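Local atomic coordinates of UV damage endonuclease (Sulfolobus acidocaldarius, PDB entry 3TC3), a protein that probably acts as a metal-dependent endonuclease in the excision repair of UV-damaged DNA, built on a TIM barrel that holds manganese. Residues Ala37-Leu43 / Ser80-Leu86; Lys170-Leu174 / Val200-Asp205; Asp251-Gln255 / Ile268-Phe273. All blocks are in the same frame, centred on the assembly; numbering follows the deposited sequence.

Contact 1 (Ala37-Leu43 / Ser80-Leu86)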
ATOM      1  N   ALA A  37      15.906   0.880   0.739  1.00 16.68           N
ATOM      2  CA  ALA A  37      15.158   1.215  -0.466  1.00 15.63           C
ATOM      3  C   ALA A  37      14.243   2.445  -0.271  1.00 15.45           C
ATOM      4  O   ALA A  37      13.509   2.825  -1.227  1.00 15.36           O
ATOM      5  CB  ALA A  37      14.314  -0.009  -0.981  1.00 15.65           C
ATOM      6  N   ASP A  38      14.200   2.996   0.957  1.00 14.61           N
ATOM      7  CA  ASP A  38      13.197   4.004   1.362  1.00 16.18           C
ATOM      8  C   ASP A  38      13.848   5.318   1.839  1.00 16.10           C
ATOM      9  O   ASP A  38      13.305   6.042   2.663  1.00 17.10           O
ATOM     10  CB  ASP A  38      12.292   3.461   2.417  1.00 15.83           C
ATOM     11  CG  ASP A  38      13.033   3.174   3.757  1.00 16.72           C
ATOM     12  OD1 ASP A  38      14.275   3.089   3.754  1.00 19.47           O
ATOM     13  OD2 ASP A  38      12.313   2.975   4.761  1.00 21.77           O
ATOM     14  N   LYS A  39      15.002   5.629   1.276  1.00 17.05           N
ATOM     15  CA  LYS A  39      15.760   6.823   1.729  1.00 18.54           C
ATOM     16  C   LYS A  39      15.083   8.049   1.090  1.00 18.22           C
ATOM     17  O   LYS A  39      14.575   7.970  -0.043  1.00 17.87           O
ATOM     18  CB  LYS A  39      17.215   6.802   1.219  1.00 21.47           C
ATOM     19  CG  LYS A  39      17.961   5.488   1.538  1.00 26.08           C
ATOM     20  CD  LYS A  39      19.501   5.599   1.208  1.00 29.45           C
ATOM     21  CE  LYS A  39      19.723   5.668  -0.276  1.00 30.93           C
ATOM     22  NZ  LYS A  39      19.058   4.577  -1.068  1.00 23.76           N
ATOM     23  N   THR A  40      15.051   9.162   1.839  1.00 19.70           N
ATOM     24  CA  THR A  40      14.491  10.381   1.229  1.00 19.67           C
ATOM     25  C   THR A  40      15.443  11.496   1.572  1.00 21.48           C
ATOM     26  O   THR A  40      16.460  11.276   2.218  1.00 23.74           O
ATOM     27  CB  THR A  40      13.080  10.723   1.682  1.00 21.57           C
ATOM     28  OG1 THR A  40      12.577  11.743   0.796  1.00 22.86           O
ATOM     29  CG2 THR A  40      12.972  11.114   3.180  1.00 26.58           C
ATOM     30  N   ILE A  41      15.142  12.646   0.997  1.00 22.37           N
ATOM     31  CA  ILE A  41      15.999  13.811   1.229  1.00 24.40           C
ATOM     32  C   ILE A  41      15.129  14.982   1.702  1.00 23.54           C
ATOM     33  O   ILE A  41      13.907  15.074   1.441  1.00 23.38           O
ATOM     34  CB  ILE A  41      16.741  14.143  -0.071  1.00 26.76           C
ATOM     35  CG1 ILE A  41      15.810  14.716  -1.129  1.00 28.72           C
ATOM     36  CG2 ILE A  41      17.648  12.951  -0.496  1.00 29.36           C
ATOM     37  CD1 ILE A  41      16.591  15.411  -2.238  1.00 29.28           C
ATOM     38  N   LYS A  42      15.785  15.897   2.446  1.00 26.05           N
ATOM     39  CA  LYS A  42      15.081  17.110   2.933  1.00 28.08           C
ATOM     40  C   LYS A  42      14.828  18.086   1.804  1.00 25.51           C
ATOM     41  O   LYS A  42      15.619  18.169   0.851  1.00 26.16           O
ATOM     42  CB  LYS A  42      15.933  17.855   4.012  1.00 30.31           C
ATOM     43  CG  LYS A  42      16.372  16.949   5.217  1.00 33.40           C
ATOM     44  CD  LYS A  42      17.304  17.686   6.206  1.00 36.78           C
ATOM     45  CE  LYS A  42      18.743  17.683   5.699  1.00 37.47           C
ATOM     46  NZ  LYS A  42      19.774  17.910   6.765  1.00 43.68           N
ATOM     47  N   LEU A  43      13.747  18.822   1.914  1.00 26.59           N
ATOM     48  CA  LEU A  43      13.476  19.868   0.895  1.00 27.95           C
ATOM     49  C   LEU A  43      14.715  20.741   0.643  1.00 29.39           C
ATOM     50  O   LEU A  43      15.088  21.062  -0.506  1.00 31.74           O
ATOM     51  CB  LEU A  43      12.266  20.725   1.297  1.00 30.74           C
ATOM     52  CG  LEU A  43      11.901  21.781   0.263  1.00 29.85           C
ATOM     53  CD1 LEU A  43      11.709  21.181  -1.186  1.00 31.98           C
ATOM     54  CD2 LEU A  43      10.705  22.610   0.721  1.00 32.74           C
ATOM     55  N   SER A  80       8.134   1.573  -1.478  1.00 10.99           N
ATOM     56  CA  SER A  80       8.181   2.806  -0.705  1.00 11.22           C
ATOM     57  C   SER A  80       7.806   4.060  -1.526  1.00 10.78           C
ATOM     58  O   SER A  80       8.245   4.195  -2.693  1.00 11.01           O
ATOM     59  CB  SER A  80       9.645   3.014  -0.190  1.00 11.88           C
ATOM     60  OG  SER A  80       9.715   4.320   0.416  1.00 13.76           O
ATOM     61  N   SER A  81       7.031   4.937  -0.935  1.00 10.59           N
ATOM     62  CA  SER A  81       6.708   6.271  -1.566  1.00 10.67           C
ATOM     63  C   SER A  81       7.925   7.148  -1.622  1.00 11.18           C
ATOM     64  O   SER A  81       7.939   8.148  -2.381  1.00 12.23           O
ATOM     65  CB  SER A  81       5.557   6.960  -0.849  1.00 10.46           C
ATOM     66  OG  SER A  81       4.433   6.101  -0.885  1.00 10.36           O
ATOM     67  N   ASN A  82       8.979   6.798  -0.871  1.00 11.50           N
ATOM     68  CA  ASN A  82      10.220   7.639  -0.963  1.00 13.03           C
ATOM     69  C   ASN A  82      11.072   7.257  -2.133  1.00 12.45           C
ATOM     70  O   ASN A  82      12.166   7.861  -2.336  1.00 14.41           O
ATOM     71  CB  ASN A  82      11.035   7.460   0.347  1.00 14.10           C
ATOM     72  CG  ASN A  82      10.407   8.042   1.499  1.00 14.63           C
ATOM     73  OD1 ASN A  82       9.565   8.937   1.397  1.00 17.48           O
ATOM     74  ND2 ASN A  82      10.902   7.628   2.706  1.00 15.99           N
ATOM     75  N   THR A  83      10.671   6.289  -2.973  1.00 13.05           N
ATOM     76  CA  THR A  83      11.548   5.732  -4.036  1.00 13.17           C
ATOM     77  C   THR A  83      12.196   6.885  -4.832  1.00 14.96           C
ATOM     78  O   THR A  83      13.430   6.876  -4.976  1.00 14.77           O
ATOM     79  CB  THR A  83      10.770   4.809  -4.984  1.00 13.65           C
ATOM     80  OG1 THR A  83      10.444   3.632  -4.196  1.00 12.42           O
ATOM     81  CG2 THR A  83      11.616   4.362  -6.182  1.00 14.47           C
ATOM     82  N   ILE A  84      11.363   7.791  -5.333  1.00 14.76           N
ATOM     83  CA  ILE A  84      11.936   9.026  -5.974  1.00 15.06           C
ATOM     84  C   ILE A  84      11.679  10.196  -4.973  1.00 14.40           C
ATOM     85  O   ILE A  84      10.559  10.674  -4.849  1.00 16.14           O
ATOM     86  CB  ILE A  84      11.198   9.364  -7.245  1.00 14.99           C
ATOM     87  CG1 ILE A  84      11.100   8.157  -8.177  1.00 14.93           C
ATOM     88  CG2 ILE A  84      11.917  10.649  -7.931  1.00 15.71           C
ATOM     89  CD1 ILE A  84      12.483   7.588  -8.682  1.00 16.35           C
ATOM     90  N   PRO A  85      12.688  10.623  -4.194  1.00 15.47           N
ATOM     91  CA  PRO A  85      12.420  11.612  -3.169  1.00 16.23           C
ATOM     92  C   PRO A  85      11.843  12.934  -3.606  1.00 16.06           C
ATOM     93  O   PRO A  85      12.434  13.470  -4.553  1.00 18.74           O
ATOM     94  CB  PRO A  85      13.804  11.805  -2.535  1.00 18.66           C
ATOM     95  CG  PRO A  85      14.510  10.579  -2.757  1.00 18.90           C
ATOM     96  CD  PRO A  85      14.093  10.194  -4.207  1.00 18.01           C
ATOM     97  N   LEU A  86      10.814  13.462  -2.914  1.00 16.61           N
ATOM     98  CA  LEU A  86      10.235  14.772  -3.226  1.00 16.11           C
ATOM     99  C   LEU A  86       9.612  14.888  -4.620  1.00 15.76           C
ATOM    100  O   LEU A  86       9.296  15.991  -5.082  1.00 15.86           O
ATOM    101  CB  LEU A  86      11.265  15.937  -3.023  1.00 18.00           C
ATOM    102  CG  LEU A  86      11.812  16.012  -1.599  1.00 20.28           C
ATOM    103  CD1 LEU A  86      13.050  16.961  -1.692  1.00 23.23           C
ATOM    104  CD2 LEU A  86      10.659  16.558  -0.700  1.00 22.43           C
TER
HETATM  105  O   HOH W   1      12.161   1.592  -3.360  1.00 13.66           O
HETATM  106  O   HOH W   2      10.048  11.916  -0.547  1.00 29.62           O
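L86 lays its CD1 methyl across I41, 3.6 Å from I41 CG1, and the two side chains meet at about a right angle. I41 CG1 sits between its own backbone N and carbonyl carbon (chi1 71°), a setting that also brings it 3.8 Å from P85 CB. The isoleucine thus rests on two consecutive residues of 80-86, and L86 CD1 reaches on toward L43 at the margin.

T40 joins this greasy end to a polar one. Its OG1 packs 3.6 Å from P85 CB, while its CB faces the amide carbon of N82. A water hydrogen-bonded to T40 OG1 accepts from the backbone N of L86, so hydroxyl and amide are joined without touching directly.

Farther along, N82 ND2 donates to D38 O at 2.9 Å, with an N-H...O angle of 159°. The oxygen lies close to the plane of the N82 amide, yet the donor stands about 40° above the carbonyl plane of D38. N82 belongs to a type I beta turn from S80 to T83, where S80 OG accepts from N82 N in an ST turn; S80 OG also lies 3.4 Å from D38 CB. T83 OG1 donates to S80 O at 2.7 Å, and a second water bridges T83 OG1 to A37 O.

Both segments are loops that follow barrel strands, 22-27 and 76-78, and helix 48-71 packs against I41 and P85. The D38 carboxylate turns to K36 in a salt bridge, and D38 meets 80-86 through its backbone oxygen and its CB. With a single direct hydrogen bond, two bridging waters and apolar packing at the I41-P85-L86 end, the join between these loops depends on ordered water as well as on direct contact.

Contact 2 (Lys170-Leu174 / Val200-Asp205); sequences KEESL and VFSVKD
D205 OD2 is gripped by two firm donors: K170 NZ at 2.8 Å, a salt bridge, and the backbone N of S202 at 3.1 Å. The second bond belongs to a capping box at the start of helix 203-213, where S202 is the N-cap and its OG accepts from D205 N at 3.2 Å. Lysine and amide use different sides of the oxygen, the syn and the anti, both somewhat out of the carboxylate plane. The salt bridge and the helix start together probably favour the charged form of D205. A water donates to D205 OD1 and accepts from K170 NZ, closing a second path between the same two groups.

K170 gets there by a bend in its chain at chi3 (78°), with its CG passing 3.8 Å from V200 CG1; its NZ also makes a weak bond to V200 O. Behind the salt bridge the contact turns apolar: helix 170-181 presents L174 and S173 to F201, whose ring carries V200 CG1 over the centre of one face. S173 CB comes to the ring's edge near its plane, and L174 CD2 approaches obliquely, 3.6 Å from F201 CE1.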
ATOM      1  N   LYS A 170     -19.650  12.676   8.249  1.00 25.59           N
ATOM      2  CA  LYS A 170     -19.339  11.502   7.428  1.00 23.74           C
ATOM      3  C   LYS A 170     -19.997  11.489   6.085  1.00 23.62           C
ATOM      4  O   LYS A 170     -19.307  11.282   5.094  1.00 20.76           O
ATOM      5  CB  LYS A 170     -19.593  10.192   8.186  1.00 25.10           C
ATOM      6  CG  LYS A 170     -18.476   9.930   9.197  1.00 30.92           C
ATOM      7  CD  LYS A 170     -18.739   8.668  10.015  1.00 30.25           C
ATOM      8  CE  LYS A 170     -18.415   7.441   9.204  1.00 24.99           C
ATOM      9  NZ  LYS A 170     -18.802   6.192   9.942  1.00 27.27           N
ATOM     10  N   GLU A 171     -21.310  11.726   5.988  1.00 23.74           N
ATOM     11  CA  GLU A 171     -21.971  11.625   4.678  1.00 25.16           C
ATOM     12  C   GLU A 171     -21.439  12.644   3.667  1.00 22.14           C
ATOM     13  O   GLU A 171     -21.186  12.255   2.527  1.00 20.16           O
ATOM     14  CB  GLU A 171     -23.527  11.662   4.815  1.00 31.79           C
ATOM     15  CG  GLU A 171     -24.099  13.047   4.857  1.00 38.21           C
ATOM     16  CD  GLU A 171     -25.644  13.105   5.032  1.00 46.88           C
ATOM     17  OE1 GLU A 171     -26.349  12.994   4.006  1.00 46.40           O
ATOM     18  OE2 GLU A 171     -26.140  13.296   6.180  1.00 48.43           O
ATOM     19  N   GLU A 172     -21.215  13.895   4.088  1.00 21.60           N
ATOM     20  CA  GLU A 172     -20.633  14.941   3.198  1.00 22.09           C
ATOM     21  C   GLU A 172     -19.238  14.522   2.767  1.00 20.32           C
ATOM     22  O   GLU A 172     -18.847  14.735   1.623  1.00 20.39           O
ATOM     23  CB  GLU A 172     -20.552  16.293   3.892  1.00 25.33           C
ATOM     24  CG  GLU A 172     -21.964  16.971   3.855  1.00 29.17           C
ATOM     25  CD  GLU A 172     -21.988  18.447   4.208  1.00 32.35           C
ATOM     26  OE1 GLU A 172     -21.062  19.185   3.798  1.00 34.86           O
ATOM     27  OE2 GLU A 172     -23.009  18.864   4.876  1.00 34.00           O
ATOM     28  N   SER A 173     -18.552  13.927   3.721  1.00 18.69           N
ATOM     29  CA  SER A 173     -17.130  13.532   3.468  1.00 16.39           C
ATOM     30  C   SER A 173     -17.045  12.377   2.496  1.00 16.43           C
ATOM     31  O   SER A 173     -16.107  12.336   1.650  1.00 14.71           O
ATOM     32  CB  SER A 173     -16.438  13.179   4.790  1.00 16.02           C
ATOM     33  OG  SER A 173     -16.194  14.376   5.607  1.00 19.14           O
ATOM     34  N   LEU A 174     -18.002  11.430   2.557  1.00 15.90           N
ATOM     35  CA  LEU A 174     -18.056  10.348   1.545  1.00 15.27           C
ATOM     36  C   LEU A 174     -18.381  10.891   0.125  1.00 14.58           C
ATOM     37  O   LEU A 174     -17.783  10.441  -0.890  1.00 14.20           O
ATOM     38  CB  LEU A 174     -19.112   9.212   1.905  1.00 15.58           C
ATOM     39  CG  LEU A 174     -18.758   8.545   3.222  1.00 16.26           C
ATOM     40  CD1 LEU A 174     -19.916   7.555   3.528  1.00 18.85           C
ATOM     41  CD2 LEU A 174     -17.444   7.766   3.106  1.00 16.13           C
ATOM     42  N   VAL A 200     -12.622   6.663  11.765  1.00 18.92           N
ATOM     43  CA  VAL A 200     -13.798   7.229  11.174  1.00 19.58           C
ATOM     44  C   VAL A 200     -14.470   6.374  10.115  1.00 17.40           C
ATOM     45  O   VAL A 200     -15.640   6.087  10.249  1.00 18.53           O
ATOM     46  CB  VAL A 200     -13.480   8.587  10.517  1.00 21.88           C
ATOM     47  CG1 VAL A 200     -14.808   9.198   9.901  1.00 22.82           C
ATOM     48  CG2 VAL A 200     -13.003   9.571  11.650  1.00 24.26           C
ATOM     49  N   PHE A 201     -13.683   5.930   9.127  1.00 15.41           N
ATOM     50  CA  PHE A 201     -14.274   5.252   7.986  1.00 15.28           C
ATOM     51  C   PHE A 201     -14.120   3.730   8.066  1.00 13.94           C
ATOM     52  O   PHE A 201     -13.045   3.163   7.850  1.00 14.62           O
ATOM     53  CB  PHE A 201     -13.722   5.779   6.625  1.00 14.68           C
ATOM     54  CG  PHE A 201     -14.090   7.194   6.421  1.00 16.63           C
ATOM     55  CD1 PHE A 201     -15.454   7.547   6.177  1.00 16.76           C
ATOM     56  CD2 PHE A 201     -13.125   8.232   6.633  1.00 15.43           C
ATOM     57  CE1 PHE A 201     -15.817   8.913   6.067  1.00 18.55           C
ATOM     58  CE2 PHE A 201     -13.501   9.592   6.554  1.00 17.82           C
ATOM     59  CZ  PHE A 201     -14.791   9.939   6.230  1.00 16.68           C
ATOM     60  N   SER A 202     -15.229   3.069   8.332  1.00 14.40           N
ATOM     61  CA  SER A 202     -15.260   1.645   8.556  1.00 13.45           C
ATOM     62  C   SER A 202     -15.309   0.865   7.241  1.00 12.61           C
ATOM     63  O   SER A 202     -15.437   1.499   6.173  1.00 12.03           O
ATOM     64  CB  SER A 202     -16.557   1.316   9.357  1.00 14.97           C
ATOM     65  OG  SER A 202     -17.710   1.628   8.524  1.00 15.35           O
ATOM     66  N   VAL A 203     -15.246  -0.434   7.303  1.00 11.39           N
ATOM     67  CA  VAL A 203     -15.516  -1.282   6.134  1.00 12.11           C
ATOM     68  C   VAL A 203     -16.862  -0.917   5.479  1.00 13.14           C
ATOM     69  O   VAL A 203     -16.955  -0.773   4.242  1.00 12.81           O
ATOM     70  CB  VAL A 203     -15.422  -2.732   6.493  1.00 13.24           C
ATOM     71  CG1 VAL A 203     -15.818  -3.622   5.290  1.00 14.77           C
ATOM     72  CG2 VAL A 203     -13.939  -3.031   6.847  1.00 13.06           C
ATOM     73  N   LYS A 204     -17.920  -0.782   6.284  1.00 13.53           N
ATOM     74  CA  LYS A 204     -19.225  -0.415   5.758  1.00 14.33           C
ATOM     75  C   LYS A 204     -19.147   0.858   4.916  1.00 13.66           C
ATOM     76  O   LYS A 204     -19.750   0.961   3.798  1.00 13.83           O
ATOM     77  CB  LYS A 204     -20.204  -0.194   6.926  1.00 17.14           C
ATOM     78  CG  LYS A 204     -21.635   0.199   6.477  1.00 20.46           C
ATOM     79  CD  LYS A 204     -22.486   0.200   7.756  1.00 23.15           C
ATOM     80  CE  LYS A 204     -23.783   0.873   7.452  1.00 28.60           C
ATOM     81  NZ  LYS A 204     -24.588   1.192   8.641  1.00 34.68           N
ATOM     82  N   ASP A 205     -18.423   1.852   5.424  1.00 12.24           N
ATOM     83  CA  ASP A 205     -18.322   3.145   4.709  1.00 13.45           C
ATOM     84  C   ASP A 205     -17.557   2.984   3.389  1.00 12.20           C
ATOM     85  O   ASP A 205     -17.939   3.487   2.345  1.00 12.91           O
ATOM     86  CB  ASP A 205     -17.569   4.129   5.603  1.00 14.16           C
ATOM     87  CG  ASP A 205     -18.382   4.582   6.791  1.00 16.66           C
ATOM     88  OD1 ASP A 205     -19.616   4.779   6.713  1.00 19.78           O
ATOM     89  OD2 ASP A 205     -17.772   4.711   7.842  1.00 15.78           O
TER
HETATM   90  O   HOH W   3     -21.169   4.460   8.845  1.00 30.90           O

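Contact 3 (Asp251-Gln255 / Ile268-Phe273)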
ATOM      1  N   ASP A 251      -4.591  -6.046   4.436  1.00 11.50           N
ATOM      2  CA  ASP A 251      -3.516  -5.559   5.344  1.00 12.47           C
ATOM      3  C   ASP A 251      -3.613  -6.236   6.684  1.00 12.35           C
ATOM      4  O   ASP A 251      -4.688  -6.142   7.350  1.00 13.68           O
ATOM      5  CB  ASP A 251      -3.591  -4.066   5.575  1.00 14.99           C
ATOM      6  CG  ASP A 251      -3.134  -3.215   4.374  1.00 17.59           C
ATOM      7  OD1 ASP A 251      -2.396  -3.650   3.526  1.00 17.99           O
ATOM      8  OD2 ASP A 251      -3.443  -2.015   4.385  1.00 23.42           O
ATOM      9  N   TYR A 252      -2.588  -6.998   7.069  1.00 10.86           N
ATOM     10  CA  TYR A 252      -2.613  -7.739   8.317  1.00 10.78           C
ATOM     11  C   TYR A 252      -1.745  -7.009   9.335  1.00 11.31           C
ATOM     12  O   TYR A 252      -0.549  -6.782   9.128  1.00 11.59           O
ATOM     13  CB  TYR A 252      -2.102  -9.191   8.130  1.00 10.90           C
ATOM     14  CG  TYR A 252      -2.051  -9.907   9.485  1.00 11.90           C
ATOM     15  CD1 TYR A 252      -0.882  -9.871  10.315  1.00 11.45           C
ATOM     16  CD2 TYR A 252      -3.146 -10.636   9.945  1.00 11.04           C
ATOM     17  CE1 TYR A 252      -0.836 -10.517  11.532  1.00 11.40           C
ATOM     18  CE2 TYR A 252      -3.102 -11.334  11.084  1.00 11.46           C
ATOM     19  CZ  TYR A 252      -1.981 -11.242  11.948  1.00 12.18           C
ATOM     20  OH  TYR A 252      -2.022 -11.930  13.120  1.00 13.93           O
ATOM     21  N   SER A 253      -2.326  -6.736  10.478  1.00 12.00           N
ATOM     22  CA  SER A 253      -1.548  -6.258  11.633  1.00 12.56           C
ATOM     23  C   SER A 253      -2.117  -6.752  12.905  1.00 13.69           C
ATOM     24  O   SER A 253      -3.098  -7.475  12.895  1.00 14.22           O
ATOM     25  CB  SER A 253      -1.461  -4.712  11.669  1.00 15.45           C
ATOM     26  OG  SER A 253      -0.322  -4.413  12.508  1.00 18.44           O
ATOM     27  N   GLU A 254      -1.382  -6.456  13.989  1.00 14.16           N
ATOM     28  CA  GLU A 254      -1.853  -6.826  15.315  1.00 13.93           C
ATOM     29  C   GLU A 254      -1.573  -5.672  16.258  1.00 13.29           C
ATOM     30  O   GLU A 254      -0.712  -4.833  15.976  1.00 13.38           O
ATOM     31  CB  GLU A 254      -1.101  -8.048  15.887  1.00 15.42           C
ATOM     32  CG  GLU A 254      -1.246  -9.335  15.033  1.00 16.45           C
ATOM     33  CD  GLU A 254      -0.437 -10.411  15.592  1.00 17.39           C
ATOM     34  OE1 GLU A 254      -0.166 -10.423  16.824  1.00 21.28           O
ATOM     35  OE2 GLU A 254      -0.073 -11.298  14.833  1.00 16.37           O
ATOM     36  N   GLN A 255      -2.281  -5.698  17.363  1.00 14.59           N
ATOM     37  CA  GLN A 255      -2.066  -4.741  18.399  1.00 14.05           C
ATOM     38  C   GLN A 255      -0.755  -5.003  19.126  1.00 14.89           C
ATOM     39  O   GLN A 255      -0.509  -6.145  19.535  1.00 16.28           O
ATOM     40  CB  GLN A 255      -3.288  -4.827  19.309  1.00 13.94           C
ATOM     41  CG  GLN A 255      -3.041  -3.993  20.619  1.00 15.84           C
ATOM     42  CD  GLN A 255      -3.099  -2.535  20.275  1.00 16.76           C
ATOM     43  OE1 GLN A 255      -4.023  -2.095  19.545  1.00 16.77           O
ATOM     44  NE2 GLN A 255      -2.110  -1.760  20.744  1.00 15.75           N
ATOM     45  N   ILE A 268       4.751 -10.160  14.157  1.00 12.83           N
ATOM     46  CA  ILE A 268       3.502 -10.922  14.201  1.00 13.15           C
ATOM     47  C   ILE A 268       3.615 -12.010  15.269  1.00 13.10           C
ATOM     48  O   ILE A 268       4.676 -12.529  15.579  1.00 14.32           O
ATOM     49  CB  ILE A 268       3.086 -11.612  12.867  1.00 12.65           C
ATOM     50  CG1 ILE A 268       4.181 -12.578  12.382  1.00 14.04           C
ATOM     51  CG2 ILE A 268       2.814 -10.535  11.783  1.00 12.78           C
ATOM     52  CD1 ILE A 268       3.571 -13.373  11.121  1.00 14.63           C
ATOM     53  N   ASN A 269       2.456 -12.338  15.849  1.00 14.27           N
ATOM     54  CA  ASN A 269       2.385 -13.479  16.733  1.00 14.93           C
ATOM     55  C   ASN A 269       1.900 -14.704  15.934  1.00 14.73           C
ATOM     56  O   ASN A 269       0.866 -14.660  15.250  1.00 14.33           O
ATOM     57  CB  ASN A 269       1.379 -13.145  17.855  1.00 16.69           C
ATOM     58  CG  ASN A 269       1.158 -14.338  18.775  1.00 19.69           C
ATOM     59  OD1 ASN A 269       0.463 -15.294  18.435  1.00 19.89           O
ATOM     60  ND2 ASN A 269       1.805 -14.301  19.921  1.00 24.30           N
ATOM     61  N   GLU A 270       2.697 -15.754  15.978  1.00 17.26           N
ATOM     62  CA  GLU A 270       2.402 -16.882  15.088  1.00 18.59           C
ATOM     63  C   GLU A 270       1.041 -17.477  15.367  1.00 19.17           C
ATOM     64  O   GLU A 270       0.357 -17.901  14.410  1.00 16.42           O
ATOM     65  CB  GLU A 270       3.469 -17.983  15.211  1.00 23.79           C
ATOM     66  CG  GLU A 270       2.993 -19.360  14.688  1.00 29.42           C
ATOM     67  CD  GLU A 270       4.070 -20.432  14.660  1.00 33.40           C
ATOM     68  OE1 GLU A 270       5.171 -20.206  15.212  1.00 40.94           O
ATOM     69  OE2 GLU A 270       3.845 -21.465  14.025  1.00 30.75           O
ATOM     70  N   GLU A 271       0.632 -17.572  16.633  1.00 18.97           N
ATOM     71  CA  GLU A 271      -0.679 -18.179  16.871  1.00 19.64           C
ATOM     72  C   GLU A 271      -1.822 -17.258  16.384  1.00 19.23           C
ATOM     73  O   GLU A 271      -2.850 -17.745  15.904  1.00 20.31           O
ATOM     74  CB  GLU A 271      -0.825 -18.525  18.382  1.00 22.97           C
ATOM     75  CG  GLU A 271       0.519 -19.037  19.088  1.00 32.01           C
ATOM     76  CD  GLU A 271       1.061 -20.245  18.420  1.00 34.97           C
ATOM     77  OE1 GLU A 271       0.189 -21.048  18.016  1.00 41.12           O
ATOM     78  OE2 GLU A 271       2.319 -20.403  18.261  1.00 36.31           O
ATOM     79  N   ASN A 272      -1.681 -15.936  16.556  1.00 16.99           N
ATOM     80  CA  ASN A 272      -2.680 -14.984  16.032  1.00 16.09           C
ATOM     81  C   ASN A 272      -2.747 -15.110  14.511  1.00 16.30           C
ATOM     82  O   ASN A 272      -3.825 -15.090  13.926  1.00 16.02           O
ATOM     83  CB  ASN A 272      -2.379 -13.539  16.463  1.00 17.82           C
ATOM     84  CG  ASN A 272      -2.649 -13.308  17.922  1.00 23.14           C
ATOM     85  OD1 ASN A 272      -3.461 -13.993  18.526  1.00 26.32           O
ATOM     86  ND2 ASN A 272      -1.984 -12.355  18.491  1.00 20.56           N
ATOM     87  N   PHE A 273      -1.576 -15.194  13.879  1.00 14.38           N
ATOM     88  CA  PHE A 273      -1.561 -15.279  12.421  1.00 13.33           C
ATOM     89  C   PHE A 273      -2.191 -16.561  11.935  1.00 14.00           C
ATOM     90  O   PHE A 273      -2.970 -16.536  10.962  1.00 14.54           O
ATOM     91  CB  PHE A 273      -0.088 -15.089  11.903  1.00 12.78           C
ATOM     92  CG  PHE A 273      -0.003 -15.073  10.411  1.00 13.28           C
ATOM     93  CD1 PHE A 273      -0.488 -13.986   9.692  1.00 13.23           C
ATOM     94  CD2 PHE A 273       0.507 -16.187   9.730  1.00 13.89           C
ATOM     95  CE1 PHE A 273      -0.430 -14.013   8.254  1.00 14.06           C
ATOM     96  CE2 PHE A 273       0.590 -16.201   8.336  1.00 15.55           C
ATOM     97  CZ  PHE A 273       0.129 -15.106   7.590  1.00 14.29           C
TER
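Segment 251-255 runs out of strand 249-252 past the start of helix 270-279, with the CA atoms of E254 and I268 6.8 Å apart and those of Y252 and F273 8.6 Å apart. E254 reaches across with an extended side chain and sets its carboxylate at the helix start. OE2 accepts from the backbone N of N269 at 2.9 Å on its syn side, and from Y252 OH at 2.7 Å on the opposite face of the carboxylate plane. OE1 takes N272 ND2 at 3.1 Å, a nearly straight bond (171°) that arrives well above that plane; the other end of that amide, N272 OD1, accepts from R275.

This is the strand-to-helix half of a beta-alpha-beta unit of the TIM barrel, completed by strand 283-287. N269 is the N-cap: its OD1 accepts from N272 N at 2.9 Å, in the carbonyl plane on a lone pair.

Next to the carboxylate, the Y252 ring is swung toward the helix with CG anti to the backbone N (chi1 176°). F273 directs its edge at the face of Y252 in a T-shaped stack, centroids 5.2 Å apart and planes at 89°, while I268 CG2 touches the tyrosine edge near CE1, 3.7 Å away.

The three contacts follow one another along the chain at separate places in one TIM barrel. None touches another: nearest atoms are about 10 Å apart for contacts 2 and 3, about 12 Å for 1 and 3, and about 19 Å for 1 and 2. Contact 3 lies closest to the manganese, since its segment 251-255 supplies D251, a metal ligand with E195, D220 and E288; the Y252 side chain is about 8 Å from the ion. Contact 2 stands farther off: the side chain of F201 is about 12 Å from the metal and about 9 Å from that of E195. Contact 1, between loops that follow two other strands, lies away from the metal site.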